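Local coordinates for stromal cell-derived factor 2-like protein (Arabidopsis thaliana, PDB 3MAL) that takes part in endoplasmic reticulum protein quality control and the unfolded protein response, in a complex with ERDJ3B and BIP1 needed for accumulation of the immune receptor kinase EFR, at residues L101-V112 and Q170-K178; T123-E132 and V144-L155. All coordinates share one frame; numbering follows the deposited sequence.

Interaction 1 (L101-V112 and Q170-K178); sequences LHASPISGNLEV and QEVCGIREK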
loop_
_atom_site.group_PDB
_atom_site.type_symbol
_atom_site.label_atom_id
_atom_site.label_comp_id
_atom_site.label_asym_id
_atom_site.label_seq_id
_atom_site.Cartn_x
_atom_site.Cartn_y
_atom_site.Cartn_z
ATOM N N LEU A 101 10.990 11.325 -2.971
ATOM C CA LEU A 101 12.364 11.294 -2.550
ATOM C C LEU A 101 12.589 12.008 -1.234
ATOM O O LEU A 101 13.317 12.978 -1.188
ATOM C CB LEU A 101 13.312 11.826 -3.628
ATOM C CG LEU A 101 13.297 11.218 -5.030
ATOM C CD1 LEU A 101 14.059 11.987 -6.090
ATOM C CD2 LEU A 101 13.697 9.835 -5.050
ATOM N N HIS A 102 11.928 11.567 -0.199
ATOM C CA HIS A 102 12.192 12.056 1.146
ATOM C C HIS A 102 12.678 10.852 1.934
ATOM O O HIS A 102 12.342 9.713 1.585
ATOM C CB HIS A 102 10.909 12.606 1.787
ATOM C CG HIS A 102 10.575 13.993 1.360
ATOM N ND1 HIS A 102 9.599 14.280 0.422
ATOM C CD2 HIS A 102 11.095 15.184 1.738
ATOM C CE1 HIS A 102 9.534 15.588 0.246
ATOM N NE2 HIS A 102 10.421 16.158 1.043
ATOM N N ALA A 103 13.487 11.090 2.964
ATOM C CA ALA A 103 13.950 10.029 3.868
ATOM C C ALA A 103 12.878 9.562 4.877
ATOM O O ALA A 103 12.252 10.380 5.559
ATOM C CB ALA A 103 15.237 10.478 4.614
ATOM N N SER A 104 12.675 8.241 4.947
ATOM C CA SER A 104 11.783 7.602 5.931
ATOM C C SER A 104 12.380 7.799 7.334
ATOM O O SER A 104 13.599 7.928 7.459
ATOM C CB SER A 104 11.618 6.116 5.605
ATOM O OG SER A 104 12.828 5.364 5.758
ATOM N N PRO A 105 11.537 7.810 8.388
ATOM C CA PRO A 105 12.046 8.298 9.684
ATOM C C PRO A 105 13.012 7.405 10.461
ATOM O O PRO A 105 13.738 7.922 11.324
ATOM C CB PRO A 105 10.763 8.540 10.509
ATOM C CG PRO A 105 9.611 8.150 9.634
ATOM C CD PRO A 105 10.130 7.411 8.452
ATOM N N ILE A 106 13.029 6.097 10.203
ATOM C CA ILE A 106 13.887 5.207 10.987
ATOM C C ILE A 106 15.121 4.769 10.201
ATOM O O ILE A 106 16.247 4.928 10.692
ATOM C CB ILE A 106 13.121 3.958 11.596
ATOM C CG1 ILE A 106 12.059 4.418 12.607
ATOM C CG2 ILE A 106 14.084 3.026 12.297
ATOM C CD1 ILE A 106 11.325 3.251 13.325
ATOM N N SER A 107 14.909 4.248 8.992
ATOM C CA SER A 107 15.987 3.628 8.212
ATOM C C SER A 107 16.567 4.527 7.098
ATOM O O SER A 107 17.527 4.150 6.428
ATOM C CB SER A 107 15.524 2.290 7.635
ATOM O OG SER A 107 14.446 2.487 6.715
ATOM N N GLY A 108 15.998 5.707 6.895
ATOM C CA GLY A 108 16.537 6.630 5.882
ATOM C C GLY A 108 16.391 6.087 4.471
ATOM O O GLY A 108 17.224 6.370 3.594
ATOM N N ASN A 109 15.340 5.291 4.250
ATOM C CA ASN A 109 14.986 4.820 2.908
ATOM C C ASN A 109 13.884 5.727 2.356
ATOM O O ASN A 109 13.686 6.827 2.873
ATOM C CB ASN A 109 14.578 3.336 2.945
ATOM C CG ASN A 109 15.775 2.418 3.200
ATOM O OD1 ASN A 109 16.716 2.388 2.408
ATOM N ND2 ASN A 109 15.751 1.699 4.310
ATOM N N LEU A 110 13.190 5.322 1.298
ATOM C CA LEU A 110 12.224 6.230 0.676
ATOM C C LEU A 110 11.038 6.365 1.614
ATOM O O LEU A 110 10.472 5.363 2.032
ATOM C CB LEU A 110 11.748 5.636 -0.656
ATOM C CG LEU A 110 12.299 5.972 -2.062
ATOM C CD1 LEU A 110 13.373 7.082 -2.161
ATOM C CD2 LEU A 110 12.631 4.687 -2.869
ATOM N N GLU A 111 10.637 7.591 1.928
ATOM C CA GLU A 111 9.415 7.773 2.706
ATOM C C GLU A 111 8.160 7.281 1.968
ATOM O O GLU A 111 7.917 7.605 0.778
ATOM C CB GLU A 111 9.224 9.231 3.065
ATOM C CG GLU A 111 8.198 9.475 4.166
ATOM C CD GLU A 111 7.791 10.924 4.206
ATOM O OE1 GLU A 111 6.897 11.314 3.420
ATOM O OE2 GLU A 111 8.392 11.668 4.999
ATOM N N VAL A 112 7.351 6.528 2.703
ATOM C CA VAL A 112 6.024 6.163 2.251
ATOM C C VAL A 112 4.976 6.893 3.083
ATOM O O VAL A 112 4.935 6.736 4.318
ATOM C CB VAL A 112 5.823 4.606 2.289
ATOM C CG1 VAL A 112 4.401 4.241 1.906
ATOM C CG2 VAL A 112 6.771 3.952 1.305
ATOM N N GLN A 170 5.461 -0.679 12.948
ATOM C CA GLN A 170 6.705 -0.772 12.164
ATOM C C GLN A 170 6.803 0.371 11.159
ATOM O O GLN A 170 5.777 0.853 10.638
ATOM C CB GLN A 170 6.789 -2.113 11.395
ATOM C CG GLN A 170 6.898 -3.307 12.289
ATOM C CD GLN A 170 6.838 -4.641 11.564
ATOM O OE1 GLN A 170 6.541 -4.733 10.355
ATOM N NE2 GLN A 170 7.127 -5.695 12.299
ATOM N N GLU A 171 8.040 0.781 10.877
ATOM C CA GLU A 171 8.316 1.641 9.726
ATOM C C GLU A 171 7.871 0.966 8.433
ATOM O O GLU A 171 8.112 -0.230 8.222
ATOM C CB GLU A 171 9.814 1.962 9.610
ATOM C CG GLU A 171 10.106 3.166 8.700
ATOM C CD GLU A 171 11.557 3.228 8.264
ATOM O OE1 GLU A 171 12.116 2.171 7.943
ATOM O OE2 GLU A 171 12.129 4.329 8.231
ATOM N N VAL A 172 7.241 1.754 7.567
ATOM C CA VAL A 172 7.014 1.343 6.186
ATOM C C VAL A 172 7.831 2.300 5.321
ATOM O O VAL A 172 7.879 3.508 5.588
ATOM C CB VAL A 172 5.504 1.361 5.839
ATOM C CG1 VAL A 172 5.263 1.110 4.323
ATOM C CG2 VAL A 172 4.784 0.314 6.694
ATOM N N CYS A 173 8.519 1.754 4.321
ATOM C CA CYS A 173 9.378 2.587 3.464
ATOM C C CYS A 173 9.478 1.947 2.082
ATOM O O CYS A 173 8.823 0.939 1.823
ATOM C CB CYS A 173 10.762 2.753 4.101
ATOM S SG CYS A 173 11.675 1.215 4.289
ATOM N N GLY A 174 10.262 2.567 1.196
ATOM C CA GLY A 174 10.526 2.031 -0.142
ATOM C C GLY A 174 12.017 1.757 -0.281
ATOM O O GLY A 174 12.838 2.576 0.167
ATOM N N ILE A 175 12.375 0.583 -0.821
ATOM C CA ILE A 175 13.791 0.262 -1.129
ATOM C C ILE A 175 13.913 -0.225 -2.552
ATOM O O ILE A 175 12.920 -0.611 -3.191
ATOM C CB ILE A 175 14.465 -0.769 -0.165
ATOM C CG1 ILE A 175 14.017 -2.205 -0.505
ATOM C CG2 ILE A 175 14.247 -0.366 1.323
ATOM C CD1 ILE A 175 14.810 -3.281 0.178
ATOM N N ARG A 176 15.130 -0.231 -3.059
ATOM C CA ARG A 176 15.285 -0.426 -4.488
ATOM C C ARG A 176 15.459 -1.864 -4.946
ATOM O O ARG A 176 15.305 -2.137 -6.126
ATOM C CB ARG A 176 16.408 0.455 -5.000
ATOM C CG ARG A 176 16.154 1.930 -4.655
ATOM C CD ARG A 176 15.757 2.756 -5.842
ATOM N NE ARG A 176 15.427 4.124 -5.450
ATOM C CZ ARG A 176 15.690 5.201 -6.195
ATOM N NH1 ARG A 176 16.325 5.071 -7.364
ATOM N NH2 ARG A 176 15.340 6.410 -5.769
ATOM N N GLU A 177 15.760 -2.771 -4.022
ATOM C CA GLU A 177 15.967 -4.183 -4.351
ATOM C C GLU A 177 14.819 -5.082 -3.881
ATOM O O GLU A 177 14.272 -4.891 -2.788
ATOM C CB GLU A 177 17.257 -4.704 -3.667
ATOM C CG GLU A 177 18.545 -3.995 -4.100
ATOM C CD GLU A 177 18.665 -2.595 -3.530
ATOM O OE1 GLU A 177 18.350 -2.382 -2.342
ATOM O OE2 GLU A 177 19.055 -1.699 -4.274
ATOM N N LYS A 178 14.537 -6.122 -4.667
ATOM C CA LYS A 178 13.609 -7.177 -4.251
ATOM C C LYS A 178 14.207 -7.952 -3.099
ATOM O O LYS A 178 15.356 -8.417 -3.171
ATOM C CB LYS A 178 13.282 -8.129 -5.414
ATOM C CG LYS A 178 12.682 -7.440 -6.613
ATOM C CD LYS A 178 12.122 -8.471 -7.607
ATOM C CE LYS A 178 11.278 -7.768 -8.630
ATOM N NZ LYS A 178 10.606 -8.741 -9.548
HETATM O O HOH W 1 8.263 6.136 5.499
#

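Interaction 2 (T123-E132 and V144-L155); sequences TGDHWKLIIE and VRLQHIDTSGYL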
loop_
_atom_site.group_PDB
_atom_site.type_symbol
_atom_site.label_atom_id
_atom_site.label_comp_id
_atom_site.label_asym_id
_atom_site.label_seq_id
_atom_site.Cartn_x
_atom_site.Cartn_y
_atom_site.Cartn_z
ATOM N N THR A 123 0.792 11.489 -9.839
ATOM C CA THR A 123 1.516 10.244 -10.207
ATOM C C THR A 123 2.314 9.597 -9.049
ATOM O O THR A 123 2.668 8.414 -9.101
ATOM C CB THR A 123 2.443 10.419 -11.444
ATOM O OG1 THR A 123 3.521 11.294 -11.129
ATOM C CG2 THR A 123 1.671 10.960 -12.658
ATOM N N GLY A 124 2.605 10.377 -8.009
ATOM C CA GLY A 124 3.305 9.833 -6.851
ATOM C C GLY A 124 2.429 8.850 -6.079
ATOM O O GLY A 124 2.916 8.160 -5.182
ATOM N N ASP A 125 1.138 8.809 -6.431
ATOM C CA ASP A 125 0.181 7.840 -5.878
ATOM C C ASP A 125 0.151 6.520 -6.674
ATOM O O ASP A 125 -0.641 5.630 -6.369
ATOM C CB ASP A 125 -1.230 8.447 -5.864
ATOM C CG ASP A 125 -1.331 9.701 -5.005
ATOM O OD1 ASP A 125 -0.551 9.887 -4.037
ATOM O OD2 ASP A 125 -2.212 10.520 -5.304
ATOM N N HIS A 126 1.013 6.392 -7.690
ATOM C CA HIS A 126 0.951 5.246 -8.609
ATOM C C HIS A 126 1.927 4.121 -8.238
ATOM O O HIS A 126 3.116 4.368 -8.006
ATOM C CB HIS A 126 1.151 5.725 -10.069
ATOM C CG HIS A 126 0.110 6.704 -10.524
ATOM N ND1 HIS A 126 0.058 7.193 -11.816
ATOM C CD2 HIS A 126 -0.925 7.277 -9.859
ATOM C CE1 HIS A 126 -0.958 8.037 -11.920
ATOM N NE2 HIS A 126 -1.575 8.096 -10.751
ATOM N N TRP A 127 1.404 2.887 -8.180
ATOM C CA TRP A 127 2.174 1.693 -7.817
ATOM C C TRP A 127 1.920 0.604 -8.842
ATOM O O TRP A 127 0.768 0.402 -9.281
ATOM C CB TRP A 127 1.767 1.177 -6.423
ATOM C CG TRP A 127 1.940 2.210 -5.322
ATOM C CD1 TRP A 127 1.080 3.217 -5.015
ATOM C CD2 TRP A 127 3.040 2.325 -4.402
ATOM N NE1 TRP A 127 1.566 3.966 -3.963
ATOM C CE2 TRP A 127 2.766 3.436 -3.562
ATOM C CE3 TRP A 127 4.216 1.594 -4.196
ATOM C CZ2 TRP A 127 3.642 3.849 -2.546
ATOM C CZ3 TRP A 127 5.092 1.995 -3.168
ATOM C CH2 TRP A 127 4.788 3.109 -2.356
ATOM N N LYS A 128 2.976 -0.103 -9.228
ATOM C CA LYS A 128 2.809 -1.220 -10.156
ATOM C C LYS A 128 2.634 -2.501 -9.346
ATOM O O LYS A 128 3.454 -2.801 -8.465
ATOM C CB LYS A 128 4.024 -1.284 -11.083
ATOM C CG LYS A 128 4.165 -2.516 -11.991
ATOM C CD LYS A 128 5.637 -2.492 -12.463
ATOM C CE LYS A 128 5.981 -3.597 -13.431
ATOM N NZ LYS A 128 7.400 -3.459 -13.919
ATOM N N LEU A 129 1.555 -3.236 -9.618
ATOM C CA LEU A 129 1.358 -4.542 -8.989
ATOM C C LEU A 129 2.186 -5.596 -9.728
ATOM O O LEU A 129 2.100 -5.728 -10.956
ATOM C CB LEU A 129 -0.114 -4.969 -8.957
ATOM C CG LEU A 129 -0.302 -6.401 -8.415
ATOM C CD1 LEU A 129 -0.242 -6.452 -6.867
ATOM C CD2 LEU A 129 -1.600 -6.989 -8.913
ATOM N N ILE A 130 2.985 -6.334 -8.970
ATOM C CA ILE A 130 3.837 -7.374 -9.540
ATOM C C ILE A 130 3.506 -8.672 -8.837
ATOM O O ILE A 130 3.784 -8.825 -7.644
ATOM C CB ILE A 130 5.332 -7.026 -9.362
ATOM C CG1 ILE A 130 5.629 -5.670 -10.034
ATOM C CG2 ILE A 130 6.217 -8.118 -9.975
ATOM C CD1 ILE A 130 7.010 -5.107 -9.746
ATOM N N ILE A 131 2.867 -9.590 -9.548
ATOM C CA ILE A 131 2.526 -10.864 -8.929
ATOM C C ILE A 131 3.720 -11.796 -9.050
ATOM O O ILE A 131 4.236 -12.009 -10.143
ATOM C CB ILE A 131 1.267 -11.505 -9.548
ATOM C CG1 ILE A 131 0.064 -10.555 -9.436
ATOM C CG2 ILE A 131 0.959 -12.858 -8.878
ATOM C CD1 ILE A 131 -1.159 -11.061 -10.201
ATOM N N GLU A 132 4.139 -12.374 -7.930
ATOM C CA GLU A 132 5.386 -13.132 -7.929
ATOM C C GLU A 132 5.396 -14.417 -8.779
ATOM O O GLU A 132 6.338 -14.639 -9.555
ATOM C CB GLU A 132 5.910 -13.336 -6.500
ATOM C CG GLU A 132 6.576 -12.059 -6.000
ATOM C CD GLU A 132 7.724 -11.624 -6.913
ATOM O OE1 GLU A 132 8.500 -12.529 -7.313
ATOM O OE2 GLU A 132 7.843 -10.406 -7.243
ATOM N N VAL A 144 2.795 -10.891 -3.665
ATOM C CA VAL A 144 2.915 -9.776 -4.622
ATOM C C VAL A 144 3.928 -8.765 -4.094
ATOM O O VAL A 144 4.290 -8.774 -2.909
ATOM C CB VAL A 144 1.537 -9.030 -4.873
ATOM C CG1 VAL A 144 0.459 -10.003 -5.363
ATOM C CG2 VAL A 144 1.051 -8.283 -3.600
ATOM N N ARG A 145 4.377 -7.892 -4.985
ATOM C CA ARG A 145 5.142 -6.705 -4.586
ATOM C C ARG A 145 4.382 -5.536 -5.167
ATOM O O ARG A 145 3.630 -5.711 -6.131
ATOM C CB ARG A 145 6.567 -6.745 -5.157
ATOM C CG ARG A 145 7.412 -7.907 -4.636
ATOM C CD ARG A 145 8.905 -7.799 -5.042
ATOM N NE ARG A 145 9.490 -9.141 -5.167
ATOM C CZ ARG A 145 10.137 -9.793 -4.208
ATOM N NH1 ARG A 145 10.336 -9.252 -3.027
ATOM N NH2 ARG A 145 10.613 -10.988 -4.452
ATOM N N LEU A 146 4.563 -4.356 -4.582
ATOM C CA LEU A 146 4.054 -3.109 -5.165
ATOM C C LEU A 146 5.235 -2.164 -5.373
ATOM O O LEU A 146 5.917 -1.763 -4.420
ATOM C CB LEU A 146 3.021 -2.479 -4.239
ATOM C CG LEU A 146 1.697 -3.233 -4.083
ATOM C CD1 LEU A 146 0.984 -2.723 -2.868
ATOM C CD2 LEU A 146 0.843 -3.071 -5.333
ATOM N N GLN A 147 5.474 -1.819 -6.629
ATOM C CA GLN A 147 6.607 -0.964 -6.980
ATOM C C GLN A 147 6.154 0.452 -7.322
ATOM O O GLN A 147 5.356 0.666 -8.230
ATOM C CB GLN A 147 7.432 -1.574 -8.117
ATOM C CG GLN A 147 8.736 -0.799 -8.364
ATOM C CD GLN A 147 9.571 -1.345 -9.499
ATOM O OE1 GLN A 147 9.048 -1.957 -10.436
ATOM N NE2 GLN A 147 10.891 -1.131 -9.419
ATOM N N HIS A 148 6.665 1.420 -6.573
ATOM C CA HIS A 148 6.289 2.797 -6.788
ATOM C C HIS A 148 6.790 3.210 -8.178
ATOM O O HIS A 148 7.979 3.085 -8.462
ATOM C CB HIS A 148 6.881 3.667 -5.676
ATOM C CG HIS A 148 6.424 5.103 -5.703
ATOM N ND1 HIS A 148 7.270 6.150 -6.007
ATOM C CD2 HIS A 148 5.218 5.660 -5.441
ATOM C CE1 HIS A 148 6.603 7.291 -5.940
ATOM N NE2 HIS A 148 5.357 7.022 -5.593
ATOM N N ILE A 149 5.885 3.664 -9.038
ATOM C CA ILE A 149 6.237 4.052 -10.427
ATOM C C ILE A 149 7.334 5.128 -10.498
ATOM O O ILE A 149 8.339 4.927 -11.185
ATOM C CB ILE A 149 5.013 4.542 -11.266
ATOM C CG1 ILE A 149 3.927 3.465 -11.390
ATOM C CG2 ILE A 149 5.475 5.084 -12.673
ATOM C CD1 ILE A 149 4.316 2.207 -12.156
ATOM N N ASP A 150 7.163 6.232 -9.762
ATOM C CA ASP A 150 8.036 7.408 -9.919
ATOM C C ASP A 150 9.443 7.234 -9.371
ATOM O O ASP A 150 10.397 7.788 -9.932
ATOM C CB ASP A 150 7.369 8.685 -9.353
ATOM C CG ASP A 150 6.264 9.217 -10.264
ATOM O OD1 ASP A 150 6.174 8.748 -11.410
ATOM O OD2 ASP A 150 5.471 10.085 -9.849
ATOM N N THR A 151 9.577 6.471 -8.285
ATOM C CA THR A 151 10.871 6.267 -7.644
ATOM C C THR A 151 11.462 4.886 -7.886
ATOM O O THR A 151 12.631 4.667 -7.597
ATOM C CB THR A 151 10.793 6.440 -6.104
ATOM O OG1 THR A 151 9.836 5.516 -5.572
ATOM C CG2 THR A 151 10.417 7.865 -5.707
ATOM N N SER A 152 10.652 3.951 -8.380
ATOM C CA SER A 152 11.027 2.534 -8.469
ATOM C C SER A 152 11.233 1.818 -7.112
ATOM O O SER A 152 11.733 0.697 -7.088
ATOM C CB SER A 152 12.262 2.337 -9.374
ATOM O OG SER A 152 12.005 2.798 -10.670
ATOM N N GLY A 153 10.820 2.434 -6.001
ATOM C CA GLY A 153 10.877 1.790 -4.683
ATOM C C GLY A 153 9.827 0.687 -4.492
ATOM O O GLY A 153 8.659 0.879 -4.850
ATOM N N TYR A 154 10.225 -0.477 -3.974
ATOM C CA TYR A 154 9.253 -1.502 -3.583
ATOM C C TYR A 154 8.746 -1.137 -2.199
ATOM O O TYR A 154 9.545 -0.797 -1.318
ATOM C CB TYR A 154 9.888 -2.905 -3.540
ATOM C CG TYR A 154 10.388 -3.338 -4.878
ATOM C CD1 TYR A 154 9.487 -3.758 -5.863
ATOM C CD2 TYR A 154 11.747 -3.275 -5.195
ATOM C CE1 TYR A 154 9.924 -4.158 -7.113
ATOM C CE2 TYR A 154 12.199 -3.680 -6.458
ATOM C CZ TYR A 154 11.265 -4.112 -7.415
ATOM O OH TYR A 154 11.652 -4.506 -8.683
ATOM N N LEU A 155 7.424 -1.180 -2.025
ATOM C CA LEU A 155 6.813 -1.050 -0.710
ATOM C C LEU A 155 7.454 -2.088 0.228
ATOM O O LEU A 155 7.480 -3.295 -0.073
ATOM C CB LEU A 155 5.289 -1.292 -0.810
ATOM C CG LEU A 155 4.520 -1.093 0.499
ATOM C CD1 LEU A 155 4.468 0.406 0.842
ATOM C CD2 LEU A 155 3.106 -1.673 0.352
HETATM O O HOH W 2 4.655 6.722 -8.546
#

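Interaction 1 (L101-V112 and Q170-K178)
A turn-rich loop folds over the carboxylate of E171 and then pairs, through L110, with strand 170-175; the contact lies in the branched antiparallel sheet that packs against the barrel of a beta-trefoil built from MIR motifs. E171 OE2 takes three donors from the loop: S104 OG, the backbone N of I106 at 2.8 Å, and the backbone N of S107, whose bond is nearly straight (168°). S104 OG approaches from one side of the carboxylate plane and I106 N from the other; S107 N comes in on the syn side, tilted toward the side of I106 N. S107 OG meets the syn lone pair of E171 OE1 at 2.7 Å. E171 reaches them all with an extended chain, CG anti to its N (chi1 -163°). This many donors would probably favour the ionised acid. The serines are positioned by N109, whose backbone N bonds to S104 OG and whose ND2 bonds to S107 OG at 2.8 Å. Beyond the loop, L110 and G174 form an antiparallel hydrogen-bonded pair, L110 N to G174 O at 3.0 Å and G174 N to L110 O at 2.9 Å. With no side chain on G174, L110 CB lies 3.8 Å from G174 CA. N109 lays its amide beside CG2 of I175. At the outer end, CD2 of L110 and CD2 of L101 lie at the edge of the R176 guanidinium, both leucines crossing the arginine at about a right angle. On the inner side V112 CG1 packs on V172 CG1 at 4.0 Å, and a water links V112 N to V172 O. Strand 154-161 flanks strand 170-175, with H158 NE2 adding a bond to E171 OE1 and L155 packing on V172; strand 96-100 lies beside strand 110-115, where L97 touches V112.

Interaction 2 (T123-E132 and V144-L155)
The indole of W127 has H148 over one face: H148 CB makes a CH-pi contact, 3.9 Å from the centroid of the six-membered ring, and the imidazole edge turns toward the same ring, with the planes at 63°. L146 O lies at the indole edge. With CG anti to its backbone N (chi1 -173°), H148 extends beside the indole to G124 O, which H148 NE2 meets at 2.7 Å, in the ring plane but above the carbonyl plane; ND1 shares a hydrogen bond with T151 OG1. A water sits over one imidazole face and bridges T123 O, H126 O and D150 N. T123 OG1 takes the syn lone pair of D150 OD2 at 2.6 Å. In the antiparallel hairpin of strands 127-131 and 144-148, backbone bonds pair K128 with Q147 and I130 with R145. L129 CD1 packs on V144 CB at 3.7 Å. At the far end E132 OE2 forms a salt bridge with R145 NE (2.9 Å), which comes from well above the carboxylate plane, the two groups' planes 72° apart; R145 NH1 also bonds to K179 O. The hairpin lies between strands 85-90 and 184-190 of the closed six-stranded barrel; W127 NE1 bonds to L97 O of strand 96-100.

In the fold
Following the chain from the N terminus, past the strands up to 96-100, 101-112 is the first of the four segments and supplies the first half of interaction 1. After strand 110-115 the chain enters 123-132, turns, and returns as 144-155, closing the short hairpin loop of interaction 2. Strand 154-161 then leads on to 170-178, which closes the longer loop of interaction 1, so that interaction 2 is nested inside it. The two contacts meet directly: the backbones of I175 and Y154 are probably hydrogen-bonded, and R176 packs on T151. Segment 144-155 runs from barrel strand 143-148 into strand 154-161, the neighbour of 170-175 in the second sheet, and so joins the two parts of the trefoil.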